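Local coordinates for protein beta-n-acetylhexosaminidase (PDB 4AZI) that probably cleaves terminal N-acetylglucosamine from glycans as a family 20 glycoside hydrolase, here held with an inhibitor in its catalytic pocket, at residues A17-F22 against K81-D86; L283-E288 against A330-A335. The protein carries 2 engineered substitutions. One frame throughout, in Å; residues are numbered along the deposited sequence.

Both contacts lie at the mouth of the same barrel, contact 1 joining a loop to a helix end and contact 2 two loops, and both reach the bound inhibitor OAN. Asp331 OD1 accepts from the sugar oxygen OAK, and Arg19 NH1 donates weakly to the same oxygen, from loops that follow the last and first strands of the barrel. The centres of the two contacts are about 14 Å apart, and Lys20 bridges them: its NZ lies 2.8 Å from O of Pro333 and 2.9 Å from O of Ala335, probably as hydrogen bonds. Tyr84 adds packing, with its OH 3.2 Å from CA of Ser334. Segment 330-335 is thus held between segment 17-22 and segment 283-288.

Contact 1 (A17-F22 against K81-D86); sequences AGRKYF and KAYYDD. With OAN (O-(2-acetamido-2-deoxy D-glucopyranosylidene) amino-N-phenylcarbamate), chain C.
Arg19 lies against Tyr83 where the loop after the first strand of the GH20 (beta/alpha)8 barrel meets the end of helix 69-83. The phenol oxygen of Tyr83 touches the aliphatic part of the arginine, OH to Arg19 CD 3.2 Å, and sits at the guanidinium's edge, near its plane; the guanidinium and ring planes are 51° apart. With CG opposite the carbonyl carbon and beside the backbone N (chi1 -68°) and the chain extended to NE, Arg19 carries its guanidinium to the inhibitor. NH2 of Arg19 gives a well-aligned hydrogen bond to OAN OAJ, the sugar's 3-oxygen, at 2.8 Å. Its NH1 makes a weak bond to OAN OAK, the 4-oxygen, at 2.7 Å. Salt bridges from NH1 to Asp16 and from NE to Asp49 help fix the rotation of the group.

The carbonyl oxygen of Arg19 lies at the edges of two rings, 3.5 Å from Tyr83 CE2 and 3.8 Å from Tyr84 CD2, and is hydrogen-bonded to Arg52. Lys20 crosses Asp86 at a slant, its CG touching OD2, and carries NZ to the backbone oxygens of Pro333 and Ala335. Its NZ stays 4.4 Å from Asp86 OD2, too far for a salt bridge, but a water joins NZ, that OD2 and the carbonyl of Tyr21. On the other carboxylate oxygen, OD1, Asp86 accepts from Asn88 N and from a second water. Tyr21 turns its backbone to the aspartate: its N donates to Asp86 OD2 at 3.1 Å with an N-H...O angle of 161°, entering from above the carboxylate plane.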
ATOM      1  N   ALA A  17      -7.213  -4.802   0.708  1.00 11.37           N
ATOM      2  CA  ALA A  17      -7.563  -6.210   0.919  1.00 11.83           C
ATOM      3  C   ALA A  17      -7.462  -6.564   2.400  1.00 12.18           C
ATOM      4  O   ALA A  17      -7.332  -7.733   2.769  1.00 12.60           O
ATOM      5  CB  ALA A  17      -6.680  -7.120   0.079  1.00 11.72           C
ATOM      6  N   GLY A  18      -7.487  -5.535   3.240  1.00 12.34           N
ATOM      7  CA  GLY A  18      -7.501  -5.706   4.681  1.00 12.24           C
ATOM      8  C   GLY A  18      -8.922  -5.771   5.196  1.00 12.46           C
ATOM      9  O   GLY A  18      -9.292  -6.710   5.901  1.00 12.63           O
ATOM     10  N   ARG A  19      -9.730  -4.775   4.844  1.00 12.37           N
ATOM     11  CA  ARG A  19     -11.126  -4.770   5.264  1.00 12.43           C
ATOM     12  C   ARG A  19     -11.930  -5.822   4.497  1.00 12.35           C
ATOM     13  O   ARG A  19     -12.870  -6.422   5.039  1.00 12.35           O
ATOM     14  CB  ARG A  19     -11.749  -3.389   5.050  1.00 12.31           C
ATOM     15  CG  ARG A  19     -11.199  -2.299   5.952  1.00 12.04           C
ATOM     16  CD  ARG A  19     -12.017  -1.030   5.765  1.00 12.18           C
ATOM     17  NE  ARG A  19     -11.592   0.069   6.636  1.00 11.64           N
ATOM     18  CZ  ARG A  19     -10.799   1.071   6.263  1.00 11.66           C
ATOM     19  NH1 ARG A  19     -10.300   1.116   5.032  1.00 11.50           N
ATOM     20  NH2 ARG A  19     -10.497   2.034   7.127  1.00 11.45           N
ATOM     21  N   LYS A  20     -11.552  -6.045   3.242  1.00 12.19           N
ATOM     22  CA  LYS A  20     -12.349  -6.870   2.331  1.00 12.28           C
ATOM     23  C   LYS A  20     -11.507  -7.967   1.680  1.00 12.63           C
ATOM     24  O   LYS A  20     -10.346  -7.741   1.326  1.00 11.99           O
ATOM     25  CB  LYS A  20     -12.989  -5.977   1.269  1.00 12.09           C
ATOM     26  CG  LYS A  20     -14.005  -6.652   0.359  1.00 11.97           C
ATOM     27  CD  LYS A  20     -14.620  -5.630  -0.589  1.00 12.08           C
ATOM     28  CE  LYS A  20     -15.461  -6.305  -1.671  1.00 11.88           C
ATOM     29  NZ  LYS A  20     -16.639  -6.998  -1.091  1.00 11.75           N
ATOM     30  N   TYR A  21     -12.095  -9.155   1.523  1.00 13.11           N
ATOM     31  CA  TYR A  21     -11.391 -10.275   0.894  1.00 13.80           C
ATOM     32  C   TYR A  21     -11.335 -10.104  -0.621  1.00 13.90           C
ATOM     33  O   TYR A  21     -12.341  -9.787  -1.260  1.00 14.41           O
ATOM     34  CB  TYR A  21     -12.017 -11.630   1.277  1.00 14.36           C
ATOM     35  CG  TYR A  21     -11.298 -12.832   0.687  1.00 14.84           C
ATOM     36  CD1 TYR A  21     -10.181 -13.386   1.318  1.00 15.22           C
ATOM     37  CD2 TYR A  21     -11.733 -13.410  -0.505  1.00 15.28           C
ATOM     38  CE1 TYR A  21      -9.518 -14.480   0.773  1.00 15.52           C
ATOM     39  CE2 TYR A  21     -11.077 -14.504  -1.060  1.00 15.77           C
ATOM     40  CZ  TYR A  21      -9.972 -15.035  -0.421  1.00 16.03           C
ATOM     41  OH  TYR A  21      -9.321 -16.122  -0.980  1.00 16.59           O
ATOM     42  N   PHE A  22     -10.146 -10.299  -1.180  1.00 13.62           N
ATOM     43  CA  PHE A  22      -9.948 -10.377  -2.625  1.00 13.66           C
ATOM     44  C   PHE A  22      -9.332 -11.740  -2.926  1.00 13.86           C
ATOM     45  O   PHE A  22      -8.388 -12.159  -2.254  1.00 14.17           O
ATOM     46  CB  PHE A  22      -8.996  -9.276  -3.124  1.00 13.30           C
ATOM     47  CG  PHE A  22      -9.622  -7.909  -3.226  1.00 13.22           C
ATOM     48  CD1 PHE A  22      -9.800  -7.122  -2.097  1.00 12.89           C
ATOM     49  CD2 PHE A  22     -10.012  -7.395  -4.461  1.00 13.33           C
ATOM     50  CE1 PHE A  22     -10.377  -5.861  -2.188  1.00 12.70           C
ATOM     51  CE2 PHE A  22     -10.591  -6.132  -4.557  1.00 13.44           C
ATOM     52  CZ  PHE A  22     -10.769  -5.364  -3.415  1.00 12.79           C
ATOM     53  N   LYS A  81     -13.063 -12.317  11.221  1.00 16.55           N
ATOM     54  CA  LYS A  81     -14.515 -12.531  11.132  1.00 16.65           C
ATOM     55  C   LYS A  81     -15.318 -11.592  12.046  1.00 16.45           C
ATOM     56  O   LYS A  81     -16.428 -11.197  11.695  1.00 16.38           O
ATOM     57  CB  LYS A  81     -14.866 -13.996  11.408  1.00 17.36           C
ATOM     58  CG  LYS A  81     -14.328 -14.954  10.358  1.00 17.89           C
ATOM     59  CD  LYS A  81     -14.967 -16.327  10.460  1.00 18.69           C
ATOM     60  CE  LYS A  81     -14.789 -17.076   9.148  1.00 18.94           C
ATOM     61  NZ  LYS A  81     -15.258 -18.481   9.255  1.00 19.60           N
ATOM     62  N   ALA A  82     -14.747 -11.225  13.197  1.00 16.29           N
ATOM     63  CA  ALA A  82     -15.384 -10.285  14.136  1.00 15.99           C
ATOM     64  C   ALA A  82     -15.423  -8.856  13.603  1.00 15.89           C
ATOM     65  O   ALA A  82     -16.316  -8.073  13.955  1.00 15.67           O
ATOM     66  CB  ALA A  82     -14.682 -10.314  15.486  1.00 15.64           C
ATOM     67  N   TYR A  83     -14.433  -8.499  12.789  1.00 15.72           N
ATOM     68  CA  TYR A  83     -14.492  -7.220  12.095  1.00 15.60           C
ATOM     69  C   TYR A  83     -15.503  -7.308  10.949  1.00 15.54           C
ATOM     70  O   TYR A  83     -16.427  -6.493  10.866  1.00 15.55           O
ATOM     71  CB  TYR A  83     -13.115  -6.735  11.602  1.00 15.44           C
ATOM     72  CG  TYR A  83     -13.273  -5.668  10.553  1.00 15.09           C
ATOM     73  CD1 TYR A  83     -13.723  -4.386  10.897  1.00 15.01           C
ATOM     74  CD2 TYR A  83     -13.059  -5.961   9.203  1.00 14.95           C
ATOM     75  CE1 TYR A  83     -13.924  -3.416   9.928  1.00 15.07           C
ATOM     76  CE2 TYR A  83     -13.256  -4.995   8.224  1.00 14.97           C
ATOM     77  CZ  TYR A  83     -13.685  -3.727   8.594  1.00 15.14           C
ATOM     78  OH  TYR A  83     -13.885  -2.774   7.625  1.00 15.21           O
ATOM     79  N   TYR A  84     -15.323  -8.300  10.073  1.00 15.89           N
ATOM     80  CA  TYR A  84     -16.244  -8.544   8.961  1.00 15.68           C
ATOM     81  C   TYR A  84     -16.123  -9.977   8.450  1.00 16.09           C
ATOM     82  O   TYR A  84     -15.073 -10.380   7.941  1.00 15.66           O
ATOM     83  CB  TYR A  84     -16.037  -7.534   7.813  1.00 15.66           C
ATOM     84  CG  TYR A  84     -16.879  -7.804   6.577  1.00 15.73           C
ATOM     85  CD1 TYR A  84     -18.273  -7.891   6.656  1.00 16.09           C
ATOM     86  CD2 TYR A  84     -16.284  -7.972   5.330  1.00 15.83           C
ATOM     87  CE1 TYR A  84     -19.044  -8.146   5.526  1.00 15.86           C
ATOM     88  CE2 TYR A  84     -17.044  -8.216   4.198  1.00 15.86           C
ATOM     89  CZ  TYR A  84     -18.420  -8.298   4.299  1.00 15.87           C
ATOM     90  OH  TYR A  84     -19.164  -8.546   3.174  1.00 16.06           O
ATOM     91  N   ASP A  85     -17.206 -10.741   8.590  1.00 16.48           N
ATOM     92  CA  ASP A  85     -17.230 -12.125   8.129  1.00 17.25           C
ATOM     93  C   ASP A  85     -17.606 -12.166   6.657  1.00 17.19           C
ATOM     94  O   ASP A  85     -18.722 -12.537   6.301  1.00 17.54           O
ATOM     95  CB  ASP A  85     -18.199 -12.978   8.965  1.00 17.63           C
ATOM     96  CG  ASP A  85     -17.956 -14.479   8.806  1.00 18.35           C
ATOM     97  OD1 ASP A  85     -17.283 -14.907   7.839  1.00 18.34           O
ATOM     98  OD2 ASP A  85     -18.437 -15.245   9.666  1.00 19.69           O
ATOM     99  N   ASP A  86     -16.651 -11.788   5.813  1.00 17.01           N
ATOM    100  CA  ASP A  86     -16.816 -11.775   4.361  1.00 16.66           C
ATOM    101  C   ASP A  86     -17.185 -13.148   3.811  1.00 16.91           C
ATOM    102  O   ASP A  86     -16.444 -14.108   4.013  1.00 16.83           O
ATOM    103  CB  ASP A  86     -15.522 -11.289   3.704  1.00 16.49           C
ATOM    104  CG  ASP A  86     -15.725 -10.819   2.279  1.00 15.93           C
ATOM    105  OD1 ASP A  86     -16.519 -11.432   1.541  1.00 16.05           O
ATOM    106  OD2 ASP A  86     -15.078  -9.834   1.890  1.00 15.75           O
TER
HETATM  107  CAH OAN C2038      -4.451   6.718   5.276  1.00 10.13           C
HETATM  108  CAG OAN C2038      -5.950   6.693   4.942  1.00 10.25           C
HETATM  109  OAN OAN C2038      -6.342   7.056   3.842  1.00 10.06           O
HETATM  110  NAI OAN C2038      -6.749   6.271   5.925  1.00 10.69           N
HETATM  111  CAB OAN C2038      -8.219   6.151   5.825  1.00 11.33           C
HETATM  112  CAC OAN C2038      -8.583   4.819   5.168  1.00 11.22           C
HETATM  113  OAJ OAN C2038      -8.555   3.780   6.156  1.00 11.11           O
HETATM  114  CAD OAN C2038      -9.960   4.879   4.523  1.00 11.61           C
HETATM  115  OAK OAN C2038     -10.226   3.600   3.965  1.00 11.78           O
HETATM  116  CAE OAN C2038      -9.953   5.938   3.410  1.00 11.69           C
HETATM  117  CAF OAN C2038     -11.300   6.138   2.708  1.00 12.02           C
HETATM  118  OAM OAN C2038     -12.265   6.667   3.622  1.00 12.22           O
HETATM  119  OAL OAN C2038      -9.496   7.237   3.872  1.00 11.82           O
HETATM  120  CAA OAN C2038      -8.853   7.342   5.075  1.00 11.89           C
HETATM  121  NAY OAN C2038      -8.772   8.547   5.598  1.00 13.01           N
HETATM  122  OAQ OAN C2038      -9.358   9.550   4.884  1.00 14.48           O
HETATM  123  CAP OAN C2038      -9.855  10.569   5.647  1.00 14.97           C
HETATM  124  OAR OAN C2038     -10.342  11.559   5.098  1.00 14.75           O
HETATM  125  NAO OAN C2038      -9.784  10.417   6.978  1.00 16.09           N
HETATM  126  CAS OAN C2038     -10.179  11.321   7.888  1.00 17.22           C
HETATM  127  CAT OAN C2038      -9.276  11.676   8.890  1.00 17.14           C
HETATM  128  CAU OAN C2038      -9.632  12.607   9.866  1.00 17.41           C
HETATM  129  CAV OAN C2038     -10.897  13.192   9.842  1.00 17.79           C
HETATM  130  CAW OAN C2038     -11.812  12.839   8.840  1.00 17.97           C
HETATM  131  CAX OAN C2038     -11.457  11.903   7.865  1.00 17.48           C
HETATM  132  O   HOH W   1     -18.001  -9.395   0.554  1.00 12.86           O
HETATM  133  O   HOH W   2     -15.080  -9.630  -0.924  1.00 14.17           O

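Contact 2 (L283-E288 against A330-A335). With OAN (O-(2-acetamido-2-deoxy D-glucopyranosylidene) amino-N-phenylcarbamate), chain C.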
ATOM      1  N   LEU A 283     -15.273   1.602  -2.487  1.00 14.16           N
ATOM      2  CA  LEU A 283     -16.183   0.722  -3.226  1.00 14.76           C
ATOM      3  C   LEU A 283     -17.639   1.034  -2.885  1.00 15.36           C
ATOM      4  O   LEU A 283     -18.016   1.069  -1.708  1.00 15.38           O
ATOM      5  CB  LEU A 283     -15.892  -0.757  -2.932  1.00 14.32           C
ATOM      6  CG  LEU A 283     -14.492  -1.349  -3.146  1.00 14.36           C
ATOM      7  CD1 LEU A 283     -14.531  -2.858  -2.912  1.00 14.00           C
ATOM      8  CD2 LEU A 283     -13.932  -1.038  -4.528  1.00 14.03           C
ATOM      9  N   GLY A 284     -18.439   1.282  -3.921  1.00 16.46           N
ATOM     10  CA  GLY A 284     -19.870   1.555  -3.770  1.00 17.43           C
ATOM     11  C   GLY A 284     -20.240   2.975  -3.373  1.00 18.43           C
ATOM     12  O   GLY A 284     -21.425   3.292  -3.242  1.00 18.39           O
ATOM     13  N   GLN A 285     -19.236   3.829  -3.175  1.00 18.66           N
ATOM     14  CA  GLN A 285     -19.452   5.184  -2.664  1.00 20.02           C
ATOM     15  C   GLN A 285     -20.002   6.110  -3.744  1.00 20.91           C
ATOM     16  O   GLN A 285     -19.468   6.188  -4.854  1.00 20.70           O
ATOM     17  CB  GLN A 285     -18.155   5.764  -2.068  1.00 19.74           C
ATOM     18  CG  GLN A 285     -18.335   7.013  -1.214  1.00 19.56           C
ATOM     19  CD  GLN A 285     -18.552   6.704   0.255  1.00 20.16           C
ATOM     20  OE1 GLN A 285     -19.042   5.634   0.615  1.00 21.21           O
ATOM     21  NE2 GLN A 285     -18.189   7.647   1.116  1.00 19.62           N
ATOM     22  N   LYS A 286     -21.086   6.793  -3.393  1.00 22.69           N
ATOM     23  CA  LYS A 286     -21.777   7.727  -4.272  1.00 24.60           C
ATOM     24  C   LYS A 286     -21.779   9.101  -3.599  1.00 25.67           C
ATOM     25  O   LYS A 286     -21.493   9.193  -2.407  1.00 26.56           O
ATOM     26  CB  LYS A 286     -23.206   7.242  -4.520  1.00 25.31           C
ATOM     27  CG  LYS A 286     -23.317   6.022  -5.428  1.00 25.77           C
ATOM     28  CD  LYS A 286     -24.639   5.301  -5.200  1.00 26.71           C
ATOM     29  CE  LYS A 286     -24.541   4.330  -4.028  1.00 27.38           C
ATOM     30  NZ  LYS A 286     -25.767   4.312  -3.185  1.00 27.21           N
ATOM     31  N   PRO A 287     -22.095  10.176  -4.354  1.00 27.60           N
ATOM     32  CA  PRO A 287     -22.080  11.539  -3.791  1.00 28.43           C
ATOM     33  C   PRO A 287     -22.746  11.667  -2.412  1.00 29.63           C
ATOM     34  O   PRO A 287     -22.189  12.317  -1.521  1.00 30.28           O
ATOM     35  CB  PRO A 287     -22.854  12.348  -4.831  1.00 28.29           C
ATOM     36  CG  PRO A 287     -22.586  11.644  -6.117  1.00 28.00           C
ATOM     37  CD  PRO A 287     -22.458  10.182  -5.788  1.00 27.06           C
ATOM     38  N   GLU A 288     -23.907  11.032  -2.244  1.00 30.44           N
ATOM     39  CA  GLU A 288     -24.705  11.110  -1.011  1.00 31.22           C
ATOM     40  C   GLU A 288     -24.032  10.447   0.195  1.00 31.67           C
ATOM     41  O   GLU A 288     -24.410  10.702   1.339  1.00 32.49           O
ATOM     42  CB  GLU A 288     -26.098  10.482  -1.207  1.00 32.09           C
ATOM     43  CG  GLU A 288     -26.750  10.705  -2.569  1.00 33.07           C
ATOM     44  CD  GLU A 288     -26.405   9.621  -3.580  1.00 33.78           C
ATOM     45  OE1 GLU A 288     -26.715   8.431  -3.327  1.00 34.29           O
ATOM     46  OE2 GLU A 288     -25.828   9.957  -4.636  1.00 33.50           O
ATOM     47  N   ALA A 330     -11.941   0.023   1.150  1.00 12.45           N
ATOM     48  CA  ALA A 330     -13.084  -0.838   1.399  1.00 12.96           C
ATOM     49  C   ALA A 330     -13.868  -0.525   2.676  1.00 13.56           C
ATOM     50  O   ALA A 330     -14.378  -1.448   3.322  1.00 13.73           O
ATOM     51  CB  ALA A 330     -12.641  -2.293   1.382  1.00 13.16           C
ATOM     52  N   ASP A 331     -13.990   0.760   3.021  1.00 13.89           N
ATOM     53  CA  ASP A 331     -14.665   1.209   4.262  1.00 14.86           C
ATOM     54  C   ASP A 331     -15.961   0.466   4.603  1.00 15.50           C
ATOM     55  O   ASP A 331     -16.219   0.143   5.759  1.00 15.41           O
ATOM     56  CB  ASP A 331     -14.928   2.720   4.221  1.00 15.12           C
ATOM     57  CG  ASP A 331     -13.645   3.541   4.140  1.00 15.13           C
ATOM     58  OD1 ASP A 331     -12.699   3.131   3.426  1.00 14.78           O
ATOM     59  OD2 ASP A 331     -13.581   4.606   4.788  1.00 15.08           O
ATOM     60  N   ARG A 332     -16.781   0.215   3.593  1.00 16.31           N
ATOM     61  CA  ARG A 332     -17.922  -0.673   3.747  1.00 17.53           C
ATOM     62  C   ARG A 332     -17.619  -1.931   2.931  1.00 17.12           C
ATOM     63  O   ARG A 332     -17.854  -1.968   1.723  1.00 16.60           O
ATOM     64  CB  ARG A 332     -19.211   0.033   3.304  1.00 19.06           C
ATOM     65  CG  ARG A 332     -19.577   1.223   4.192  1.00 21.02           C
ATOM     66  CD  ARG A 332     -20.613   2.147   3.557  1.00 23.31           C
ATOM     67  NE  ARG A 332     -20.102   2.761   2.332  1.00 25.81           N
ATOM     68  CZ  ARG A 332     -20.579   2.533   1.108  1.00 27.52           C
ATOM     69  NH1 ARG A 332     -21.613   1.713   0.918  1.00 28.35           N
ATOM     70  NH2 ARG A 332     -20.020   3.133   0.067  1.00 28.11           N
ATOM     71  N   PRO A 333     -17.051  -2.964   3.584  1.00 17.14           N
ATOM     72  CA  PRO A 333     -16.519  -4.082   2.794  1.00 17.26           C
ATOM     73  C   PRO A 333     -17.587  -5.031   2.250  1.00 17.75           C
ATOM     74  O   PRO A 333     -17.269  -5.907   1.437  1.00 17.27           O
ATOM     75  CB  PRO A 333     -15.581  -4.806   3.769  1.00 17.08           C
ATOM     76  CG  PRO A 333     -15.833  -4.215   5.131  1.00 17.45           C
ATOM     77  CD  PRO A 333     -16.929  -3.196   5.034  1.00 17.41           C
ATOM     78  N   SER A 334     -18.839  -4.864   2.676  1.00 17.96           N
ATOM     79  CA  SER A 334     -19.931  -5.646   2.089  1.00 18.90           C
ATOM     80  C   SER A 334     -20.294  -5.145   0.691  1.00 19.18           C
ATOM     81  O   SER A 334     -20.976  -5.845  -0.062  1.00 19.21           O
ATOM     82  CB  SER A 334     -21.163  -5.669   2.998  1.00 19.03           C
ATOM     83  OG  SER A 334     -21.707  -4.376   3.131  1.00 19.83           O
ATOM     84  N   ALA A 335     -19.824  -3.945   0.346  1.00 19.47           N
ATOM     85  CA  ALA A 335     -20.054  -3.377  -0.981  1.00 20.44           C
ATOM     86  C   ALA A 335     -19.409  -4.258  -2.039  1.00 20.76           C
ATOM     87  O   ALA A 335     -18.337  -4.824  -1.818  1.00 20.37           O
ATOM     88  CB  ALA A 335     -19.516  -1.959  -1.067  1.00 20.31           C
TER
HETATM   89  CAH OAN C2038      -4.451   6.718   5.276  1.00 10.13           C
HETATM   90  CAG OAN C2038      -5.950   6.693   4.942  1.00 10.25           C
HETATM   91  OAN OAN C2038      -6.342   7.056   3.842  1.00 10.06           O
HETATM   92  NAI OAN C2038      -6.749   6.271   5.925  1.00 10.69           N
HETATM   93  CAB OAN C2038      -8.219   6.151   5.825  1.00 11.33           C
HETATM   94  CAC OAN C2038      -8.583   4.819   5.168  1.00 11.22           C
HETATM   95  OAJ OAN C2038      -8.555   3.780   6.156  1.00 11.11           O
HETATM   96  CAD OAN C2038      -9.960   4.879   4.523  1.00 11.61           C
HETATM   97  OAK OAN C2038     -10.226   3.600   3.965  1.00 11.78           O
HETATM   98  CAE OAN C2038      -9.953   5.938   3.410  1.00 11.69           C
HETATM   99  CAF OAN C2038     -11.300   6.138   2.708  1.00 12.02           C
HETATM  100  OAM OAN C2038     -12.265   6.667   3.622  1.00 12.22           O
HETATM  101  OAL OAN C2038      -9.496   7.237   3.872  1.00 11.82           O
HETATM  102  CAA OAN C2038      -8.853   7.342   5.075  1.00 11.89           C
HETATM  103  NAY OAN C2038      -8.772   8.547   5.598  1.00 13.01           N
HETATM  104  OAQ OAN C2038      -9.358   9.550   4.884  1.00 14.48           O
HETATM  105  CAP OAN C2038      -9.855  10.569   5.647  1.00 14.97           C
HETATM  106  OAR OAN C2038     -10.342  11.559   5.098  1.00 14.75           O
HETATM  107  NAO OAN C2038      -9.784  10.417   6.978  1.00 16.09           N
HETATM  108  CAS OAN C2038     -10.179  11.321   7.888  1.00 17.22           C
HETATM  109  CAT OAN C2038      -9.276  11.676   8.890  1.00 17.14           C
HETATM  110  CAU OAN C2038      -9.632  12.607   9.866  1.00 17.41           C
HETATM  111  CAV OAN C2038     -10.897  13.192   9.842  1.00 17.79           C
HETATM  112  CAW OAN C2038     -11.812  12.839   8.840  1.00 17.97           C
HETATM  113  CAX OAN C2038     -11.457  11.903   7.865  1.00 17.48           C
HETATM  114  O   HOH W   3     -16.374   0.186   0.804  1.00 15.07           O
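The methyl of Ala335 packs on Leu283, with Ala335 CB 3.4 Å from Leu283 O and 4.2 Å from Leu283 CB. This is the close part of the contact, where the Arg332 to Ala335 type I turn brings the methyl in beside Gly284, whose positive phi suits a glycine. The more open side belongs to Arg332. Its chain bends at chi3 (-63°), bringing NH2 to Gln285 OE1 at 2.7 Å. The bond lies in the carbonyl plane of the amide, but OE1 is tilted 30° from the guanidinium plane and the N-H...O angle, 135°, is far from straight. Gln285 is held at the other end of its amide too, NE2 giving a hydrogen bond to Trp291 O. A water links the two segments, donating to Leu283 O and Arg332 O and accepting from Arg332 N, and beyond Gln285 segment 283-288 runs out to the surface. Next to Arg332, Asp331 turns into the pocket, its OD1 accepting from OAN OAK at 2.6 Å and its OD2 from OAM at 2.7 Å. The two loops leave neighbouring barrel strands, 271-282 and 321-329, where Leu283 shares backbone hydrogen bonds with Trp329, and lead on to helices 294-303 and 339-352.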